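Local coordinates for uncharacterized protein (Mycolicibacterium smegmatis MC2 155, PDB 6T84) that is required for MmpL3-dependent transport of trehalose monomycolate to the mycobacterial cell wall, and for growth and cell elongation, this chain being part of its MmpL3-binding N-terminal domain, at residues L10-F23 against V155-R167. Residues are numbered along the deposited sequence; the frame is centred on the assembly and turned at random.
Sequences LGRRRKSWAKSHGF and VTSNRAQWDEGLR. With SO4 (sulfate ion), chain B.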
loop_
_atom_site.group_PDB
_atom_site.type_symbol
_atom_site.label_atom_id
_atom_site.label_comp_id
_atom_site.label_asym_id
_atom_site.label_seq_id
_atom_site.Cartn_x
_atom_site.Cartn_y
_atom_site.Cartn_z
ATOM N N LEU A 10 -4.430 19.667 -7.313
ATOM C CA LEU A 10 -3.891 18.344 -7.050
ATOM C C LEU A 10 -2.849 17.961 -8.083
ATOM O O LEU A 10 -1.796 17.449 -7.711
ATOM C CB LEU A 10 -5.029 17.305 -6.934
ATOM C CG LEU A 10 -4.610 15.853 -6.809
ATOM C CD1 LEU A 10 -3.742 15.694 -5.574
ATOM C CD2 LEU A 10 -5.878 14.982 -6.743
ATOM N N GLY A 11 -3.118 18.195 -9.366
ATOM C CA GLY A 11 -2.169 17.822 -10.415
ATOM C C GLY A 11 -0.870 18.609 -10.328
ATOM O O GLY A 11 0.224 18.045 -10.423
ATOM N N ARG A 12 -0.973 19.920 -10.154
ATOM C CA ARG A 12 0.215 20.743 -10.033
ATOM C C ARG A 12 1.043 20.314 -8.832
ATOM O O ARG A 12 2.275 20.224 -8.918
ATOM C CB ARG A 12 -0.203 22.207 -9.870
ATOM C CG ARG A 12 0.932 23.173 -9.602
ATOM C CD ARG A 12 0.406 24.599 -9.482
ATOM N NE ARG A 12 -0.142 25.094 -10.745
ATOM C CZ ARG A 12 -1.433 25.088 -11.065
ATOM N NH1 ARG A 12 -2.334 24.610 -10.220
ATOM N NH2 ARG A 12 -1.824 25.559 -12.240
ATOM N N ARG A 13 0.376 20.066 -7.702
ATOM C CA ARG A 13 1.099 19.689 -6.485
ATOM C C ARG A 13 1.744 18.313 -6.637
ATOM O O ARG A 13 2.871 18.119 -6.184
ATOM C CB ARG A 13 0.150 19.734 -5.281
ATOM C CG ARG A 13 -0.232 21.155 -4.897
ATOM C CD ARG A 13 -1.208 21.291 -3.672
ATOM N NE ARG A 13 -2.572 20.750 -3.844
ATOM C CZ ARG A 13 -3.004 19.597 -3.290
ATOM N NH1 ARG A 13 -2.182 18.813 -2.541
ATOM N NH2 ARG A 13 -4.272 19.228 -3.482
ATOM N N ARG A 14 1.063 17.367 -7.296
ATOM C CA ARG A 14 1.649 16.050 -7.496
ATOM C C ARG A 14 2.847 16.128 -8.449
ATOM O O ARG A 14 3.868 15.447 -8.235
ATOM C CB ARG A 14 0.562 15.080 -7.988
ATOM C CG ARG A 14 1.053 13.609 -8.151
ATOM C CD ARG A 14 1.246 12.931 -6.776
ATOM N NE ARG A 14 0.030 12.944 -5.939
ATOM C CZ ARG A 14 -1.005 12.087 -6.013
ATOM N NH1 ARG A 14 -1.083 11.166 -6.988
ATOM N NH2 ARG A 14 -2.030 12.210 -5.163
ATOM N N LYS A 15 2.762 16.948 -9.499
ATOM C CA LYS A 15 3.910 17.163 -10.392
ATOM C C LYS A 15 5.094 17.808 -9.662
ATOM O O LYS A 15 6.252 17.414 -9.882
ATOM C CB LYS A 15 3.455 18.021 -11.604
ATOM C CG LYS A 15 4.290 17.808 -12.856
ATOM C CD LYS A 15 3.763 18.658 -14.020
ATOM C CE LYS A 15 2.322 18.328 -14.399
ATOM N NZ LYS A 15 1.926 18.926 -15.721
ATOM N N SER A 16 4.835 18.807 -8.801
ATOM C CA SER A 16 5.913 19.415 -8.025
ATOM C C SER A 16 6.583 18.390 -7.118
ATOM O O SER A 16 7.815 18.375 -6.978
ATOM C CB SER A 16 5.369 20.588 -7.185
ATOM O OG SER A 16 6.373 21.172 -6.327
ATOM N N TRP A 17 5.786 17.558 -6.446
ATOM C CA TRP A 17 6.333 16.552 -5.549
ATOM C C TRP A 17 7.143 15.521 -6.322
ATOM O O TRP A 17 8.225 15.131 -5.871
ATOM C CB TRP A 17 5.159 15.923 -4.821
ATOM C CG TRP A 17 5.496 14.819 -3.915
ATOM C CD1 TRP A 17 6.025 14.919 -2.645
ATOM C CD2 TRP A 17 5.319 13.422 -4.157
ATOM N NE1 TRP A 17 6.168 13.679 -2.098
ATOM C CE2 TRP A 17 5.730 12.742 -2.989
ATOM C CE3 TRP A 17 4.832 12.671 -5.250
ATOM C CZ2 TRP A 17 5.687 11.359 -2.867
ATOM C CZ3 TRP A 17 4.782 11.305 -5.137
ATOM C CH2 TRP A 17 5.214 10.653 -3.945
ATOM N N ALA A 18 6.656 15.099 -7.487
ATOM C CA ALA A 18 7.427 14.192 -8.331
ATOM C C ALA A 18 8.776 14.810 -8.674
ATOM O O ALA A 18 9.829 14.157 -8.592
ATOM C CB ALA A 18 6.657 13.904 -9.622
ATOM N N LYS A 19 8.781 16.090 -9.045
ATOM C CA LYS A 19 10.048 16.758 -9.373
ATOM C C LYS A 19 10.993 16.775 -8.162
ATOM O O LYS A 19 12.183 16.514 -8.303
ATOM C CB LYS A 19 9.779 18.188 -9.869
ATOM C CG LYS A 19 11.032 18.991 -10.156
ATOM C CD LYS A 19 10.619 20.444 -10.462
ATOM C CE LYS A 19 11.822 21.266 -10.946
ATOM N NZ LYS A 19 11.437 22.674 -11.273
ATOM N N SER A 20 10.490 17.064 -6.961
ATOM C CA SER A 20 11.371 17.049 -5.789
ATOM C C SER A 20 12.070 15.706 -5.648
ATOM O O SER A 20 13.239 15.652 -5.290
ATOM C CB SER A 20 10.556 17.300 -4.524
ATOM O OG SER A 20 10.080 18.647 -4.422
ATOM N N HIS A 21 11.353 14.622 -5.898
ATOM C CA HIS A 21 11.857 13.259 -5.716
ATOM C C HIS A 21 12.636 12.750 -6.930
ATOM O O HIS A 21 13.125 11.617 -6.880
ATOM C CB HIS A 21 10.682 12.353 -5.416
ATOM C CG HIS A 21 10.246 12.448 -3.991
ATOM N ND1 HIS A 21 10.844 11.704 -2.987
ATOM C CD2 HIS A 21 9.315 13.220 -3.385
ATOM C CE1 HIS A 21 10.309 12.030 -1.820
ATOM N NE2 HIS A 21 9.354 12.921 -2.032
ATOM N N GLY A 22 12.713 13.518 -8.026
ATOM C CA GLY A 22 13.341 13.002 -9.250
ATOM C C GLY A 22 12.537 11.884 -9.878
ATOM O O GLY A 22 13.108 11.045 -10.622
ATOM N N PHE A 23 11.222 11.889 -9.688
ATOM C CA PHE A 23 10.354 10.858 -10.242
ATOM C C PHE A 23 9.660 11.395 -11.496
ATOM O O PHE A 23 9.478 12.603 -11.620
ATOM C CB PHE A 23 9.272 10.489 -9.204
ATOM C CG PHE A 23 9.779 9.836 -7.941
ATOM C CD1 PHE A 23 11.070 9.292 -7.839
ATOM C CD2 PHE A 23 8.906 9.703 -6.857
ATOM C CE1 PHE A 23 11.467 8.660 -6.649
ATOM C CE2 PHE A 23 9.294 9.019 -5.663
ATOM C CZ PHE A 23 10.589 8.542 -5.562
ATOM N N VAL A 155 -7.699 10.426 -1.020
ATOM C CA VAL A 155 -7.233 11.226 -2.158
ATOM C C VAL A 155 -7.017 12.659 -1.762
ATOM O O VAL A 155 -6.310 13.394 -2.449
ATOM C CB VAL A 155 -8.190 11.136 -3.364
ATOM C CG1 VAL A 155 -7.676 11.966 -4.528
ATOM C CG2 VAL A 155 -8.294 9.754 -3.831
ATOM N N THR A 156 -7.640 13.100 -0.703
ATOM C CA THR A 156 -7.425 14.441 -0.180
ATOM C C THR A 156 -6.095 14.576 0.555
ATOM O O THR A 156 -5.808 15.653 1.085
ATOM C CB THR A 156 -8.591 14.790 0.755
ATOM O OG1 THR A 156 -8.846 13.664 1.613
ATOM C CG2 THR A 156 -9.851 15.080 -0.032
ATOM N N SER A 157 -5.281 13.522 0.597
ATOM C CA SER A 157 -3.999 13.651 1.255
ATOM C C SER A 157 -3.162 14.698 0.522
ATOM O O SER A 157 -3.338 14.944 -0.664
ATOM C CB SER A 157 -3.275 12.298 1.227
ATOM O OG SER A 157 -3.962 11.348 2.023
ATOM N N ASN A 158 -2.205 15.281 1.235
ATOM C CA ASN A 158 -1.383 16.371 0.729
ATOM C C ASN A 158 0.056 15.926 0.633
ATOM O O ASN A 158 0.361 14.780 0.972
ATOM C CB ASN A 158 -1.545 17.612 1.607
ATOM C CG ASN A 158 -1.086 17.406 3.066
ATOM O OD1 ASN A 158 -0.240 16.570 3.372
ATOM N ND2 ASN A 158 -1.673 18.174 3.976
ATOM N N ARG A 159 0.963 16.839 0.187
ATOM C CA ARG A 159 2.331 16.385 -0.082
ATOM C C ARG A 159 3.062 15.881 1.137
ATOM O O ARG A 159 3.841 14.934 1.023
ATOM C CB ARG A 159 3.209 17.358 -0.898
ATOM C CG ARG A 159 3.794 18.494 -0.176
ATOM C CD ARG A 159 4.709 19.286 -1.104
ATOM N NE ARG A 159 6.006 18.648 -1.363
ATOM C CZ ARG A 159 6.818 18.959 -2.391
ATOM N NH1 ARG A 159 6.473 19.878 -3.330
ATOM N NH2 ARG A 159 7.960 18.326 -2.520
ATOM N N ALA A 160 2.805 16.465 2.303
ATOM C CA ALA A 160 3.408 15.923 3.515
ATOM C C ALA A 160 2.899 14.503 3.765
ATOM O O ALA A 160 3.673 13.639 4.163
ATOM C CB ALA A 160 3.103 16.835 4.729
ATOM N N GLN A 161 1.622 14.240 3.486
ATOM C CA GLN A 161 1.098 12.888 3.643
ATOM C C GLN A 161 1.656 11.938 2.581
ATOM O O GLN A 161 1.853 10.749 2.875
ATOM C CB GLN A 161 -0.421 12.895 3.614
ATOM C CG GLN A 161 -0.905 13.386 4.997
ATOM C CD GLN A 161 -2.338 13.842 5.005
ATOM O OE1 GLN A 161 -2.798 14.480 4.066
ATOM N NE2 GLN A 161 -3.055 13.535 6.089
ATOM N N TRP A 162 1.933 12.428 1.362
ATOM C CA TRP A 162 2.584 11.561 0.373
ATOM C C TRP A 162 3.977 11.194 0.833
ATOM O O TRP A 162 4.367 10.020 0.745
ATOM C CB TRP A 162 2.641 12.230 -1.017
ATOM C CG TRP A 162 1.300 12.709 -1.516
ATOM C CD1 TRP A 162 0.065 12.233 -1.159
ATOM C CD2 TRP A 162 1.076 13.807 -2.416
ATOM N NE1 TRP A 162 -0.916 12.972 -1.797
ATOM C CE2 TRP A 162 -0.324 13.954 -2.556
ATOM C CE3 TRP A 162 1.931 14.694 -3.104
ATOM C CZ2 TRP A 162 -0.904 14.973 -3.348
ATOM C CZ3 TRP A 162 1.364 15.667 -3.920
ATOM C CH2 TRP A 162 -0.043 15.803 -4.037
ATOM N N ASP A 163 4.734 12.159 1.377
ATOM C CA ASP A 163 6.057 11.827 1.917
ATOM C C ASP A 163 5.947 10.847 3.091
ATOM O O ASP A 163 6.728 9.895 3.177
ATOM C CB ASP A 163 6.756 13.099 2.368
ATOM C CG ASP A 163 7.449 13.821 1.238
ATOM O OD1 ASP A 163 7.633 13.209 0.155
ATOM O OD2 ASP A 163 7.854 14.983 1.448
ATOM N N GLU A 164 4.985 11.049 4.010
ATOM C CA GLU A 164 4.870 10.095 5.087
ATOM C C GLU A 164 4.434 8.732 4.557
ATOM O O GLU A 164 4.836 7.695 5.074
ATOM C CB GLU A 164 3.851 10.632 6.096
ATOM C CG GLU A 164 3.685 9.763 7.368
ATOM C CD GLU A 164 4.989 9.432 8.131
ATOM O OE1 GLU A 164 5.993 10.182 8.064
ATOM O OE2 GLU A 164 4.996 8.394 8.827
ATOM N N GLY A 165 3.667 8.711 3.464
ATOM C CA GLY A 165 3.260 7.440 2.877
ATOM C C GLY A 165 4.427 6.669 2.301
ATOM O O GLY A 165 4.472 5.430 2.394
ATOM N N LEU A 166 5.375 7.379 1.666
ATOM C CA LEU A 166 6.592 6.695 1.215
ATOM C C LEU A 166 7.298 6.056 2.388
ATOM O O LEU A 166 7.734 4.914 2.291
ATOM C CB LEU A 166 7.577 7.618 0.486
ATOM C CG LEU A 166 7.161 8.270 -0.826
ATOM C CD1 LEU A 166 8.318 9.132 -1.273
ATOM C CD2 LEU A 166 6.794 7.204 -1.865
ATOM N N ARG A 167 7.425 6.777 3.508
ATOM C CA ARG A 167 8.089 6.181 4.665
ATOM C C ARG A 167 7.288 5.010 5.218
ATOM O O ARG A 167 7.866 4.003 5.658
ATOM C CB ARG A 167 8.322 7.239 5.749
ATOM C CG ARG A 167 9.084 6.730 6.957
ATOM C CD ARG A 167 10.448 6.207 6.551
ATOM N NE ARG A 167 11.280 7.270 5.993
ATOM C CZ ARG A 167 12.465 7.075 5.425
ATOM N NH1 ARG A 167 12.967 5.854 5.333
ATOM N NH2 ARG A 167 13.149 8.105 4.951
HETATM S S SO4 B . -4.224 21.491 -11.420
HETATM O O1 SO4 B . -3.486 21.345 -10.179
HETATM O O2 SO4 B . -3.957 20.445 -12.423
HETATM O O3 SO4 B . -5.670 21.583 -11.165
HETATM O O4 SO4 B . -3.866 22.832 -11.873
HETATM O O HOH W 1 -4.396 17.063 -1.786
HETATM O O HOH W 2 3.408 19.620 -3.800
#
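Trp17 and Trp162 interlock where helix 10-21 packs against the start of helix 159-175, two helices lying on the same antiparallel sheet of this probably cytoplasmic domain; the axes of 10-21 and 159-167 cross at -45°. Each indole is a knob in a hole of the other helix: Trp17 sits among Arg159, Trp162, Asp163 and Leu166, and Trp162 among Leu10, Arg13, Arg14 and Trp17. The pair is T-shaped, with the edge of Trp162 turned to the face of Trp17 and the planes at 70°. Trp162 CB also lies over the six-membered ring of Trp17, a CH-pi contact.

The Arg14 chain, bent at chi2 (73°) and again at chi3, lays CD and NE over one face of Trp162 and makes a cation-pi contact, its CZ 4.2 Å from the centroid of the six-membered ring. The guanidinium stands almost upright on that ring; NH2 forms a salt bridge with Asp66 and NH1 a hydrogen bond to Asn51 O. Leu10 CD1 meets the indole rim at Trp162 CZ2 (3.7 Å), while Leu166 CD1 touches both Trp17 CZ2 and His21 CE1.

Polar bonds line the outer side. Arg159 NH2 donates to Ser20 OG at 2.9 Å, the guanidinium face resting over Trp17 CA. Asp163 OD1 takes two bonds: Trp17 NE1, 2.7 Å away, reaches it from above the carboxylate plane, and His21 NE2, at 2.8 Å, from the syn side.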